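Oxidoreductase, NAD-binding/iron-sulfur cluster-binding protein (Nitratireductor pacificus pht-3B, PDB 6ZXX) binds cob(II)alamin and two [4Fe-4S] clusters, an equipment consistent with a role in reductive dehalogenation. Local coordinates at residues 108-113 with 181-186; 145-150 with 230-235; 395-400 with 422-427. All blocks are in the same frame, centred on the assembly; numbering follows the deposited sequence.

Following the chain from the N terminus, contact 1 opens first, on helix 103-116. Before it closes on helix 168-189, contact 2 has already opened on strand 142-149, and that one closes only at strand 232-239; the two therefore cross. Their centres are about 16 Å apart, and together they join two helices and two neighbouring strands of the first four-stranded sheet. Contact 3 comes later, in series with both. It closes the loop between strands 394-399 and 422-429 of a second sheet, near the cobalamin. That sheet has the same 1-2-4-3 strand order as the first, and contacts 1 and 3 lie on opposite sides of the chain's centre.

Contact 1 of 3, residues 108-113 with 181-186; sequences ENLKAS and AILSGY
N109, L110 and S113 face L183 and Y186 in a buried contact between two helices running roughly antiparallel, on one side of the first four-stranded sheet. The local axes of 108-113 and 181-186 pass 11.2 Å apart, their directions differing by 149°, so the gap is spanned by side chains. Y186 does most of the reaching: with CG anti to the backbone N (chi1 163°), its ring is thrown across toward the other helix. The hydroxyl end arrives at the side-chain amide of N109, which comes from the opposite direction with its plane at 51° to the ring; which way round that amide lies is uncertain. L110 slides past the ring and sets CD1 against its edge, 3.9 Å from Y186 CE2. Next to the tyrosine, one branch of L183 does the touching, with CD2 packed 3.6 Å from S113 CB. The serine hydroxyl turns back into its own helix, where S113 OG donates to N109 O at 2.8 Å. That carbonyl also takes S113 N, from the opposite face of its plane, so two donors from one residue grip this oxygen. L110 and L183 both continue onto L144 of strand 142-149, N109 and Y186 meet the loop residue F642, and P342, at the start of helix 342-353, touches Y186 as well.

Contact 2 of 3, residues 145-150 with 230-235; sequences VFAVQF and RGFRLG
R230 wraps round the end of strand 142-149, meeting Q149 and, just past the strand, F150, shortly before its own chain enters the sheet. Its CB lies 3.3 Å from Q149 OE1, and CG stays beside the same oxygen. CD then heads for the carbonyl of F150. The bend at chi3 (-80°) turns the head so that NE donates to F150 O at 3.2 Å, nearly straight and with the oxygen in the guanidinium plane. CZ and NH2 lie against the Q149 amide, which stacks over one guanidinium face with the planes only 12° apart. Q149 OE1 is also used by the backbone: R230 N reaches it at 3.1 Å, in the carbonyl plane and on a lone pair. The extended glutamine is thus held flat across the arginine.

F150 N donates to G231 O, and the F150 ring carries G231 CA over one face, 4.2 Å from its centroid. Beyond, 145-149 and 232-235 form an antiparallel ladder. F146 with G235 and V148 with R233 are hydrogen-bonded pairs; A147 with L234 and Q149 with F232 are non-hydrogen-bonded ones. F146 lays its ring over G235, whose CA is 3.7 Å from the centroid; a CB there would clash with the ring, so the missing side chain makes the room. On the opposite face from F146, A147 CB packs 3.7 Å from F232 CD2.

R233 takes its polar end elsewhere, to P62 O and a salt bridge with D173. Helix 168-189 packs on the face of F146 and V148, helix 206-212 touches V145 and L234, and strand 121-126 bonds to the far edge of strand 142-149.

Contact 3 of 3, residues 395-400 with 422-427; sequences VGICRA and YAVVML
Y422 opens its strand by meeting R399 at the end of the strand pair. Its CB leaves the backbone pointing away from the partner strand, yet CG beside the backbone N (chi1 -62°) swings the ring back, with an edge toward C398 O. Y422 CZ sits over one face of the R399 guanidinium, the planes 56° apart, and NH2 of R399 is 2.6 Å from Y422 OH, at an angle too poor for a hydrogen bond. Replacing the tyrosine by an alanine would probably leave that guanidinium without the ring's CZ-OH end against one face, and freer to turn. The backbone carbonyl carbon of Y422 also has CB of A400 against it.

A423 comes next, in a hydrogen-bonded pair with C398: A423 N to C398 O is 2.8 Å, C398 N to A423 O 3.0 Å. On that side A423 CB meets C398 SG at 3.9 Å. This is the edge pair of an antiparallel four-stranded sheet of order 1-2-4-3, the order also found in the N-terminal half, which is consistent with a duplicated unit; strand 514-521, which carries the cobalamin-binding S516, lies on the far side of 422-429.

V424 turns to the other face, its CG1 4.0 Å from V395 CG1, beside helix 376-390. V425 then closes the second hydrogen-bonded pair, with G396; its side chain, directed to the face where helix 486-492 lies, is about 8 Å from the bound cobalamin. Finally M426 lies alongside V395, both pointing the same way, with CG of the methionine 3.8 Å from V395 CG2.

Contact 1 of 3, residues 108-113 with 181-186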
ATOM      1  N   GLU A 108      23.018  -0.089   1.419  1.00 21.96           N
ATOM      2  CA  GLU A 108      22.042  -1.155   1.590  1.00 22.81           C
ATOM      3  C   GLU A 108      20.687  -0.636   2.027  1.00 22.39           C
ATOM      4  O   GLU A 108      19.639  -1.002   1.469  1.00 22.42           O
ATOM      5  CB  GLU A 108      22.558  -2.154   2.610  1.00 23.51           C
ATOM      6  CG  GLU A 108      23.645  -3.022   2.038  1.00 24.61           C
ATOM      7  CD  GLU A 108      24.481  -3.731   3.083  1.00 26.82           C
ATOM      8  OE1 GLU A 108      24.084  -3.757   4.272  1.00 25.99           O
ATOM      9  OE2 GLU A 108      25.550  -4.267   2.675  1.00 30.98           O
ATOM     10  N   ASN A 109      20.707   0.247   3.007  1.00 23.34           N
ATOM     11  CA  ASN A 109      19.466   0.826   3.529  1.00 22.67           C
ATOM     12  C   ASN A 109      18.679   1.670   2.505  1.00 21.70           C
ATOM     13  O   ASN A 109      17.445   1.666   2.478  1.00 20.08           O
ATOM     14  CB  ASN A 109      19.779   1.674   4.741  1.00 25.55           C
ATOM     15  CG  ASN A 109      18.605   2.504   5.176  1.00 24.90           C
ATOM     16  OD1 ASN A 109      17.654   2.006   5.828  1.00 23.89           O
ATOM     17  ND2 ASN A 109      18.646   3.774   4.798  1.00 23.91           N
ATOM     18  N   LEU A 110      19.409   2.373   1.653  1.00 20.30           N
ATOM     19  CA  LEU A 110      18.795   3.230   0.667  1.00 19.55           C
ATOM     20  C   LEU A 110      18.308   2.435  -0.516  1.00 20.59           C
ATOM     21  O   LEU A 110      17.227   2.709  -1.070  1.00 22.21           O
ATOM     22  CB  LEU A 110      19.793   4.297   0.253  1.00 19.91           C
ATOM     23  CG  LEU A 110      19.226   5.619  -0.291  1.00 19.90           C
ATOM     24  CD1 LEU A 110      18.135   6.261   0.553  1.00 18.94           C
ATOM     25  CD2 LEU A 110      20.396   6.577  -0.496  1.00 18.78           C
ATOM     26  N   LYS A 111      19.089   1.458  -0.944  1.00 19.63           N
ATOM     27  CA  LYS A 111      18.579   0.507  -1.946  1.00 20.51           C
ATOM     28  C   LYS A 111      17.317  -0.203  -1.443  1.00 18.96           C
ATOM     29  O   LYS A 111      16.389  -0.410  -2.170  1.00 19.56           O
ATOM     30  CB  LYS A 111      19.623  -0.550  -2.286  1.00 21.74           C
ATOM     31  CG  LYS A 111      20.772  -0.045  -3.094  1.00 23.62           C
ATOM     32  CD  LYS A 111      21.540  -1.273  -3.487  1.00 27.15           C
ATOM     33  CE  LYS A 111      22.827  -0.895  -4.185  1.00 31.32           C
ATOM     34  NZ  LYS A 111      23.424  -2.092  -4.815  1.00 34.57           N
ATOM     35  N   ALA A 112      17.338  -0.652  -0.210  1.00 18.22           N
ATOM     36  CA  ALA A 112      16.199  -1.332   0.350  1.00 17.81           C
ATOM     37  C   ALA A 112      14.988  -0.407   0.390  1.00 19.40           C
ATOM     38  O   ALA A 112      13.862  -0.836   0.158  1.00 19.73           O
ATOM     39  CB  ALA A 112      16.547  -1.836   1.741  1.00 17.42           C
ATOM     40  N   SER A 113      15.224   0.860   0.767  1.00 21.33           N
ATOM     41  CA  SER A 113      14.168   1.906   0.815  1.00 18.17           C
ATOM     42  C   SER A 113      13.535   2.075  -0.540  1.00 17.37           C
ATOM     43  O   SER A 113      12.323   2.188  -0.671  1.00 16.79           O
ATOM     44  CB  SER A 113      14.773   3.253   1.262  1.00 18.21           C
ATOM     45  OG  SER A 113      15.183   3.231   2.608  1.00 16.66           O
ATOM     46  N   ALA A 181      11.318  11.914  -4.857  1.00 20.89           N
ATOM     47  CA  ALA A 181      10.857  12.956  -3.899  1.00 18.85           C
ATOM     48  C   ALA A 181      10.858  12.408  -2.493  1.00 18.24           C
ATOM     49  O   ALA A 181      11.287  13.069  -1.551  1.00 20.24           O
ATOM     50  CB  ALA A 181       9.470  13.434  -4.264  1.00 18.16           C
ATOM     51  N   ILE A 182      10.404  11.165  -2.349  1.00 18.24           N
ATOM     52  CA  ILE A 182      10.354  10.510  -1.032  1.00 17.47           C
ATOM     53  C   ILE A 182      11.740  10.182  -0.519  1.00 18.11           C
ATOM     54  O   ILE A 182      12.047  10.383   0.664  1.00 18.78           O
ATOM     55  CB  ILE A 182       9.491   9.221  -1.065  1.00 16.79           C
ATOM     56  CG1 ILE A 182       8.039   9.569  -1.372  1.00 16.77           C
ATOM     57  CG2 ILE A 182       9.593   8.477   0.277  1.00 16.54           C
ATOM     58  CD1 ILE A 182       7.201   8.378  -1.749  1.00 18.16           C
ATOM     59  N   LEU A 183      12.571   9.644  -1.405  1.00 17.90           N
ATOM     60  CA  LEU A 183      13.879   9.200  -0.971  1.00 19.03           C
ATOM     61  C   LEU A 183      14.783  10.379  -0.645  1.00 19.30           C
ATOM     62  O   LEU A 183      15.554  10.340   0.328  1.00 19.60           O
ATOM     63  CB  LEU A 183      14.525   8.274  -2.019  1.00 18.91           C
ATOM     64  CG  LEU A 183      13.875   6.882  -2.114  1.00 17.52           C
ATOM     65  CD1 LEU A 183      14.502   6.140  -3.254  1.00 17.26           C
ATOM     66  CD2 LEU A 183      13.976   6.112  -0.821  1.00 16.91           C
ATOM     67  N   SER A 184      14.741  11.397  -1.500  1.00 19.27           N
ATOM     68  CA  SER A 184      15.530  12.614  -1.249  1.00 18.86           C
ATOM     69  C   SER A 184      15.066  13.243   0.067  1.00 19.30           C
ATOM     70  O   SER A 184      15.871  13.751   0.853  1.00 20.67           O
ATOM     71  CB  SER A 184      15.404  13.614  -2.424  1.00 18.41           C
ATOM     72  OG  SER A 184      14.095  14.104  -2.561  1.00 15.10           O
ATOM     73  N   GLY A 185      13.773  13.196   0.302  1.00 18.50           N
ATOM     74  CA  GLY A 185      13.188  13.751   1.543  1.00 19.11           C
ATOM     75  C   GLY A 185      13.593  13.013   2.785  1.00 18.05           C
ATOM     76  O   GLY A 185      13.880  13.615   3.824  1.00 17.44           O
ATOM     77  N   TYR A 186      13.624  11.694   2.661  1.00 17.90           N
ATOM     78  CA  TYR A 186      14.106  10.808   3.736  1.00 18.15           C
ATOM     79  C   TYR A 186      15.560  11.143   4.154  1.00 18.88           C
ATOM     80  O   TYR A 186      15.894  11.197   5.349  1.00 17.72           O
ATOM     81  CB  TYR A 186      14.025   9.352   3.235  1.00 18.89           C
ATOM     82  CG  TYR A 186      14.833   8.321   3.998  1.00 16.51           C
ATOM     83  CD1 TYR A 186      14.678   8.165   5.351  1.00 16.30           C
ATOM     84  CD2 TYR A 186      15.726   7.478   3.338  1.00 16.46           C
ATOM     85  CE1 TYR A 186      15.424   7.214   6.063  1.00 17.21           C
ATOM     86  CE2 TYR A 186      16.464   6.513   4.035  1.00 16.77           C
ATOM     87  CZ  TYR A 186      16.292   6.386   5.398  1.00 16.69           C
ATOM     88  OH  TYR A 186      17.013   5.432   6.098  1.00 18.47           O
TER

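Contact 2 of 3, residues 145-150 with 230-235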
ATOM      1  N   VAL A 145      20.653   5.734  -8.131  1.00 20.08           N
ATOM      2  CA  VAL A 145      19.973   5.637  -9.387  1.00 20.22           C
ATOM      3  C   VAL A 145      19.010   4.477  -9.323  1.00 21.63           C
ATOM      4  O   VAL A 145      19.361   3.395  -8.866  1.00 21.32           O
ATOM      5  CB  VAL A 145      20.951   5.442 -10.562  1.00 20.84           C
ATOM      6  CG1 VAL A 145      20.219   5.670 -11.882  1.00 21.99           C
ATOM      7  CG2 VAL A 145      22.117   6.391 -10.438  1.00 21.67           C
ATOM      8  N   PHE A 146      17.773   4.708  -9.770  1.00 22.25           N
ATOM      9  CA  PHE A 146      16.768   3.653  -9.814  1.00 21.86           C
ATOM     10  C   PHE A 146      15.951   3.698 -11.100  1.00 21.12           C
ATOM     11  O   PHE A 146      15.770   4.745 -11.708  1.00 23.23           O
ATOM     12  CB  PHE A 146      15.859   3.683  -8.595  1.00 22.38           C
ATOM     13  CG  PHE A 146      14.960   4.873  -8.548  1.00 25.45           C
ATOM     14  CD1 PHE A 146      15.386   6.023  -7.926  1.00 26.50           C
ATOM     15  CD2 PHE A 146      13.676   4.830  -9.093  1.00 25.30           C
ATOM     16  CE1 PHE A 146      14.575   7.150  -7.873  1.00 29.47           C
ATOM     17  CE2 PHE A 146      12.856   5.940  -9.026  1.00 27.20           C
ATOM     18  CZ  PHE A 146      13.307   7.107  -8.427  1.00 27.52           C
ATOM     19  N   ALA A 147      15.517   2.529 -11.545  1.00 19.83           N
ATOM     20  CA  ALA A 147      14.641   2.430 -12.718  1.00 19.82           C
ATOM     21  C   ALA A 147      13.309   1.880 -12.288  1.00 19.34           C
ATOM     22  O   ALA A 147      13.220   1.073 -11.350  1.00 20.45           O
ATOM     23  CB  ALA A 147      15.258   1.527 -13.797  1.00 19.47           C
ATOM     24  N   VAL A 148      12.261   2.358 -12.943  1.00 19.95           N
ATOM     25  CA  VAL A 148      10.883   1.814 -12.783  1.00 20.24           C
ATOM     26  C   VAL A 148      10.464   1.277 -14.166  1.00 20.31           C
ATOM     27  O   VAL A 148      10.514   2.020 -15.149  1.00 21.03           O
ATOM     28  CB  VAL A 148       9.867   2.869 -12.246  1.00 19.64           C
ATOM     29  CG1 VAL A 148       8.457   2.349 -12.301  1.00 18.48           C
ATOM     30  CG2 VAL A 148      10.200   3.289 -10.804  1.00 20.22           C
ATOM     31  N   GLN A 149      10.062   0.008 -14.235  1.00 19.68           N
ATOM     32  CA  GLN A 149       9.652  -0.570 -15.500  1.00 20.30           C
ATOM     33  C   GLN A 149       8.325  -0.009 -15.994  1.00 20.97           C
ATOM     34  O   GLN A 149       7.447   0.286 -15.210  1.00 19.78           O
ATOM     35  CB  GLN A 149       9.564  -2.093 -15.404  1.00 21.05           C
ATOM     36  CG  GLN A 149       9.455  -2.727 -16.790  1.00 21.65           C
ATOM     37  CD  GLN A 149       9.427  -4.244 -16.844  1.00 21.70           C
ATOM     38  OE1 GLN A 149       9.662  -4.823 -17.896  1.00 22.74           O
ATOM     39  NE2 GLN A 149       9.242  -4.881 -15.724  1.00 21.30           N
ATOM     40  N   PHE A 150       8.177   0.103 -17.308  1.00 22.70           N
ATOM     41  CA  PHE A 150       6.917   0.505 -17.932  1.00 22.52           C
ATOM     42  C   PHE A 150       5.821  -0.422 -17.465  1.00 23.04           C
ATOM     43  O   PHE A 150       6.037  -1.626 -17.287  1.00 22.85           O
ATOM     44  CB  PHE A 150       6.996   0.372 -19.454  1.00 23.20           C
ATOM     45  CG  PHE A 150       7.570   1.566 -20.174  1.00 23.17           C
ATOM     46  CD1 PHE A 150       8.432   2.426 -19.568  1.00 23.12           C
ATOM     47  CD2 PHE A 150       7.290   1.755 -21.519  1.00 24.62           C
ATOM     48  CE1 PHE A 150       8.970   3.509 -20.252  1.00 24.11           C
ATOM     49  CE2 PHE A 150       7.832   2.826 -22.206  1.00 25.30           C
ATOM     50  CZ  PHE A 150       8.670   3.713 -21.564  1.00 23.48           C
ATOM     51  N   ARG A 230      10.097  -4.407 -20.902  1.00 29.08           N
ATOM     52  CA  ARG A 230       8.997  -3.489 -21.311  1.00 28.26           C
ATOM     53  C   ARG A 230       9.383  -2.037 -21.478  1.00 27.82           C
ATOM     54  O   ARG A 230       8.536  -1.215 -21.840  1.00 32.58           O
ATOM     55  CB  ARG A 230       7.873  -3.511 -20.292  1.00 30.13           C
ATOM     56  CG  ARG A 230       7.171  -4.837 -20.238  1.00 34.67           C
ATOM     57  CD  ARG A 230       5.706  -4.693 -19.829  1.00 38.22           C
ATOM     58  NE  ARG A 230       5.692  -4.560 -18.395  1.00 41.18           N
ATOM     59  CZ  ARG A 230       5.674  -5.588 -17.553  1.00 44.32           C
ATOM     60  NH1 ARG A 230       5.606  -6.868 -17.971  1.00 40.42           N
ATOM     61  NH2 ARG A 230       5.688  -5.311 -16.250  1.00 50.31           N
ATOM     62  N   GLY A 231      10.635  -1.707 -21.207  1.00 24.53           N
ATOM     63  CA  GLY A 231      11.039  -0.341 -21.201  1.00 22.96           C
ATOM     64  C   GLY A 231      10.974   0.109 -19.775  1.00 22.05           C
ATOM     65  O   GLY A 231      10.459  -0.571 -18.897  1.00 20.88           O
ATOM     66  N   PHE A 232      11.540   1.265 -19.535  1.00 23.40           N
ATOM     67  CA  PHE A 232      11.596   1.825 -18.184  1.00 23.65           C
ATOM     68  C   PHE A 232      11.943   3.318 -18.235  1.00 21.99           C
ATOM     69  O   PHE A 232      12.221   3.885 -19.310  1.00 23.48           O
ATOM     70  CB  PHE A 232      12.653   1.096 -17.351  1.00 24.10           C
ATOM     71  CG  PHE A 232      14.036   1.347 -17.836  1.00 25.14           C
ATOM     72  CD1 PHE A 232      14.575   0.539 -18.852  1.00 22.93           C
ATOM     73  CD2 PHE A 232      14.768   2.440 -17.345  1.00 25.04           C
ATOM     74  CE1 PHE A 232      15.820   0.790 -19.321  1.00 24.37           C
ATOM     75  CE2 PHE A 232      16.032   2.685 -17.817  1.00 25.26           C
ATOM     76  CZ  PHE A 232      16.556   1.864 -18.811  1.00 25.01           C
ATOM     77  N   ARG A 233      11.860   3.929 -17.059  1.00 20.17           N
ATOM     78  CA  ARG A 233      12.221   5.324 -16.838  1.00 19.63           C
ATOM     79  C   ARG A 233      13.035   5.386 -15.582  1.00 19.60           C
ATOM     80  O   ARG A 233      12.952   4.477 -14.761  1.00 20.03           O
ATOM     81  CB  ARG A 233      11.003   6.239 -16.718  1.00 17.66           C
ATOM     82  CG  ARG A 233      10.093   6.230 -17.936  1.00 18.13           C
ATOM     83  CD  ARG A 233      10.760   6.730 -19.207  1.00 19.50           C
ATOM     84  NE  ARG A 233      10.826   8.183 -19.214  1.00 21.65           N
ATOM     85  CZ  ARG A 233      11.167   8.957 -20.237  1.00 20.89           C
ATOM     86  NH1 ARG A 233      11.470   8.468 -21.416  1.00 19.67           N
ATOM     87  NH2 ARG A 233      11.189  10.261 -20.056  1.00 20.59           N
ATOM     88  N   LEU A 234      13.786   6.480 -15.432  1.00 20.52           N
ATOM     89  CA  LEU A 234      14.739   6.673 -14.323  1.00 19.94           C
ATOM     90  C   LEU A 234      14.322   7.747 -13.309  1.00 21.24           C
ATOM     91  O   LEU A 234      13.732   8.792 -13.605  1.00 19.16           O
ATOM     92  CB  LEU A 234      16.137   7.104 -14.836  1.00 19.66           C
ATOM     93  CG  LEU A 234      17.245   6.253 -15.477  1.00 20.03           C
ATOM     94  CD1 LEU A 234      17.237   4.796 -14.974  1.00 20.46           C
ATOM     95  CD2 LEU A 234      17.170   6.334 -16.977  1.00 18.65           C
ATOM     96  N   GLY A 235      14.786   7.507 -12.102  1.00 23.72           N
ATOM     97  CA  GLY A 235      14.910   8.549 -11.091  1.00 22.50           C
ATOM     98  C   GLY A 235      16.301   8.499 -10.466  1.00 21.89           C
ATOM     99  O   GLY A 235      17.002   7.473 -10.487  1.00 19.42           O
TER

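Contact 3 of 3, residues 395-400 with 422-427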
ATOM      1  N   VAL A 395      -8.264  -4.689  -7.929  1.00 14.77           N
ATOM      2  CA  VAL A 395      -9.310  -3.721  -8.304  1.00 14.98           C
ATOM      3  C   VAL A 395     -10.659  -4.378  -8.310  1.00 15.45           C
ATOM      4  O   VAL A 395     -10.881  -5.393  -8.936  1.00 14.93           O
ATOM      5  CB  VAL A 395      -9.088  -3.047  -9.672  1.00 14.53           C
ATOM      6  CG1 VAL A 395     -10.075  -1.921  -9.859  1.00 14.95           C
ATOM      7  CG2 VAL A 395      -7.644  -2.518  -9.808  1.00 14.69           C
ATOM      8  N   GLY A 396     -11.592  -3.737  -7.618  1.00 18.39           N
ATOM      9  CA  GLY A 396     -12.954  -4.267  -7.495  1.00 18.55           C
ATOM     10  C   GLY A 396     -13.894  -3.108  -7.496  1.00 18.36           C
ATOM     11  O   GLY A 396     -13.499  -2.004  -7.156  1.00 17.65           O
ATOM     12  N   ILE A 397     -15.119  -3.359  -7.946  1.00 18.80           N
ATOM     13  CA  ILE A 397     -16.113  -2.301  -8.186  1.00 20.17           C
ATOM     14  C   ILE A 397     -17.410  -2.732  -7.544  1.00 19.63           C
ATOM     15  O   ILE A 397     -17.805  -3.876  -7.672  1.00 20.79           O
ATOM     16  CB  ILE A 397     -16.361  -2.056  -9.720  1.00 20.59           C
ATOM     17  CG1 ILE A 397     -15.054  -1.583 -10.394  1.00 20.04           C
ATOM     18  CG2 ILE A 397     -17.497  -1.042  -9.942  1.00 19.34           C
ATOM     19  CD1 ILE A 397     -14.957  -1.921 -11.848  1.00 21.30           C
ATOM     20  N   CYS A 398     -18.018  -1.823  -6.816  1.00 20.24           N
ATOM     21  CA  CYS A 398     -19.346  -2.023  -6.260  1.00 22.20           C
ATOM     22  C   CYS A 398     -20.158  -0.733  -6.360  1.00 22.89           C
ATOM     23  O   CYS A 398     -19.632   0.318  -6.685  1.00 24.08           O
ATOM     24  CB  CYS A 398     -19.280  -2.495  -4.800  1.00 21.66           C
ATOM     25  SG  CYS A 398     -18.486  -1.334  -3.651  1.00 21.54           S
ATOM     26  N   ARG A 399     -21.445  -0.836  -6.071  1.00 25.28           N
ATOM     27  CA  ARG A 399     -22.309   0.327  -5.874  1.00 28.35           C
ATOM     28  C   ARG A 399     -21.925   1.035  -4.615  1.00 24.71           C
ATOM     29  O   ARG A 399     -21.772   0.418  -3.565  1.00 27.02           O
ATOM     30  CB  ARG A 399     -23.775  -0.100  -5.746  1.00 33.11           C
ATOM     31  CG  ARG A 399     -24.455  -0.481  -7.033  1.00 37.95           C
ATOM     32  CD  ARG A 399     -25.509   0.541  -7.397  1.00 49.22           C
ATOM     33  NE  ARG A 399     -25.687   0.597  -8.853  1.00 61.18           N
ATOM     34  CZ  ARG A 399     -26.097   1.667  -9.552  1.00 66.75           C
ATOM     35  NH1 ARG A 399     -26.422   2.824  -8.968  1.00 62.38           N
ATOM     36  NH2 ARG A 399     -26.182   1.575 -10.874  1.00 71.38           N
ATOM     37  N   ALA A 400     -21.773   2.346  -4.713  1.00 23.16           N
ATOM     38  CA  ALA A 400     -21.534   3.187  -3.521  1.00 24.19           C
ATOM     39  C   ALA A 400     -22.835   3.484  -2.800  1.00 21.70           C
ATOM     40  O   ALA A 400     -23.453   4.510  -3.039  1.00 24.08           O
ATOM     41  CB  ALA A 400     -20.855   4.510  -3.901  1.00 23.43           C
ATOM     42  N   TYR A 422     -21.091   4.780  -7.820  1.00 23.26           N
ATOM     43  CA  TYR A 422     -20.171   3.618  -7.800  1.00 23.37           C
ATOM     44  C   TYR A 422     -18.942   3.872  -6.960  1.00 20.59           C
ATOM     45  O   TYR A 422     -18.513   5.012  -6.829  1.00 23.01           O
ATOM     46  CB  TYR A 422     -19.744   3.238  -9.218  1.00 25.56           C
ATOM     47  CG  TYR A 422     -20.887   2.821 -10.111  1.00 26.42           C
ATOM     48  CD1 TYR A 422     -21.438   1.543 -10.008  1.00 29.54           C
ATOM     49  CD2 TYR A 422     -21.442   3.718 -11.016  1.00 29.15           C
ATOM     50  CE1 TYR A 422     -22.504   1.170 -10.793  1.00 31.34           C
ATOM     51  CE2 TYR A 422     -22.512   3.362 -11.801  1.00 30.80           C
ATOM     52  CZ  TYR A 422     -23.031   2.098 -11.677  1.00 32.71           C
ATOM     53  OH  TYR A 422     -24.072   1.749 -12.458  1.00 40.86           O
ATOM     54  N   ALA A 423     -18.447   2.817  -6.334  1.00 19.13           N
ATOM     55  CA  ALA A 423     -17.136   2.812  -5.685  1.00 18.12           C
ATOM     56  C   ALA A 423     -16.187   1.928  -6.457  1.00 17.58           C
ATOM     57  O   ALA A 423     -16.471   0.749  -6.691  1.00 16.00           O
ATOM     58  CB  ALA A 423     -17.244   2.319  -4.252  1.00 18.50           C
ATOM     59  N   VAL A 424     -15.054   2.493  -6.854  1.00 17.39           N
ATOM     60  CA  VAL A 424     -13.911   1.692  -7.292  1.00 16.67           C
ATOM     61  C   VAL A 424     -12.923   1.526  -6.151  1.00 17.22           C
ATOM     62  O   VAL A 424     -12.350   2.501  -5.628  1.00 17.41           O
ATOM     63  CB  VAL A 424     -13.194   2.332  -8.470  1.00 16.86           C
ATOM     64  CG1 VAL A 424     -12.060   1.429  -8.998  1.00 16.15           C
ATOM     65  CG2 VAL A 424     -14.211   2.610  -9.559  1.00 17.07           C
ATOM     66  N   VAL A 425     -12.690   0.257  -5.806  1.00 17.87           N
ATOM     67  CA  VAL A 425     -11.928  -0.124  -4.616  1.00 17.96           C
ATOM     68  C   VAL A 425     -10.629  -0.828  -5.042  1.00 17.93           C
ATOM     69  O   VAL A 425     -10.635  -1.774  -5.852  1.00 16.67           O
ATOM     70  CB  VAL A 425     -12.746  -1.096  -3.732  1.00 18.35           C
ATOM     71  CG1 VAL A 425     -12.057  -1.341  -2.386  1.00 18.80           C
ATOM     72  CG2 VAL A 425     -14.147  -0.559  -3.539  1.00 18.17           C
ATOM     73  N   MET A 426      -9.514  -0.368  -4.495  1.00 17.04           N
ATOM     74  CA  MET A 426      -8.242  -0.969  -4.872  1.00 17.19           C
ATOM     75  C   MET A 426      -7.435  -1.228  -3.643  1.00 16.89           C
ATOM     76  O   MET A 426      -7.476  -0.449  -2.703  1.00 18.59           O
ATOM     77  CB  MET A 426      -7.478  -0.075  -5.842  1.00 17.41           C
ATOM     78  CG  MET A 426      -8.235   0.117  -7.152  1.00 18.60           C
ATOM     79  SD  MET A 426      -7.470   1.326  -8.220  1.00 20.92           S
ATOM     80  CE  MET A 426      -7.969   2.846  -7.392  1.00 21.46           C
ATOM     81  N   LEU A 427      -6.768  -2.383  -3.628  1.00 17.65           N
ATOM     82  CA  LEU A 427      -5.892  -2.782  -2.544  1.00 15.58           C
ATOM     83  C   LEU A 427      -4.460  -2.582  -2.957  1.00 16.13           C
ATOM     84  O   LEU A 427      -4.060  -2.931  -4.059  1.00 16.47           O
ATOM     85  CB  LEU A 427      -6.131  -4.250  -2.151  1.00 15.51           C
ATOM     86  CG  LEU A 427      -7.551  -4.579  -1.670  1.00 14.35           C
ATOM     87  CD1 LEU A 427      -7.605  -6.046  -1.304  1.00 13.50           C
ATOM     88  CD2 LEU A 427      -7.972  -3.714  -0.499  1.00 13.86           C
TER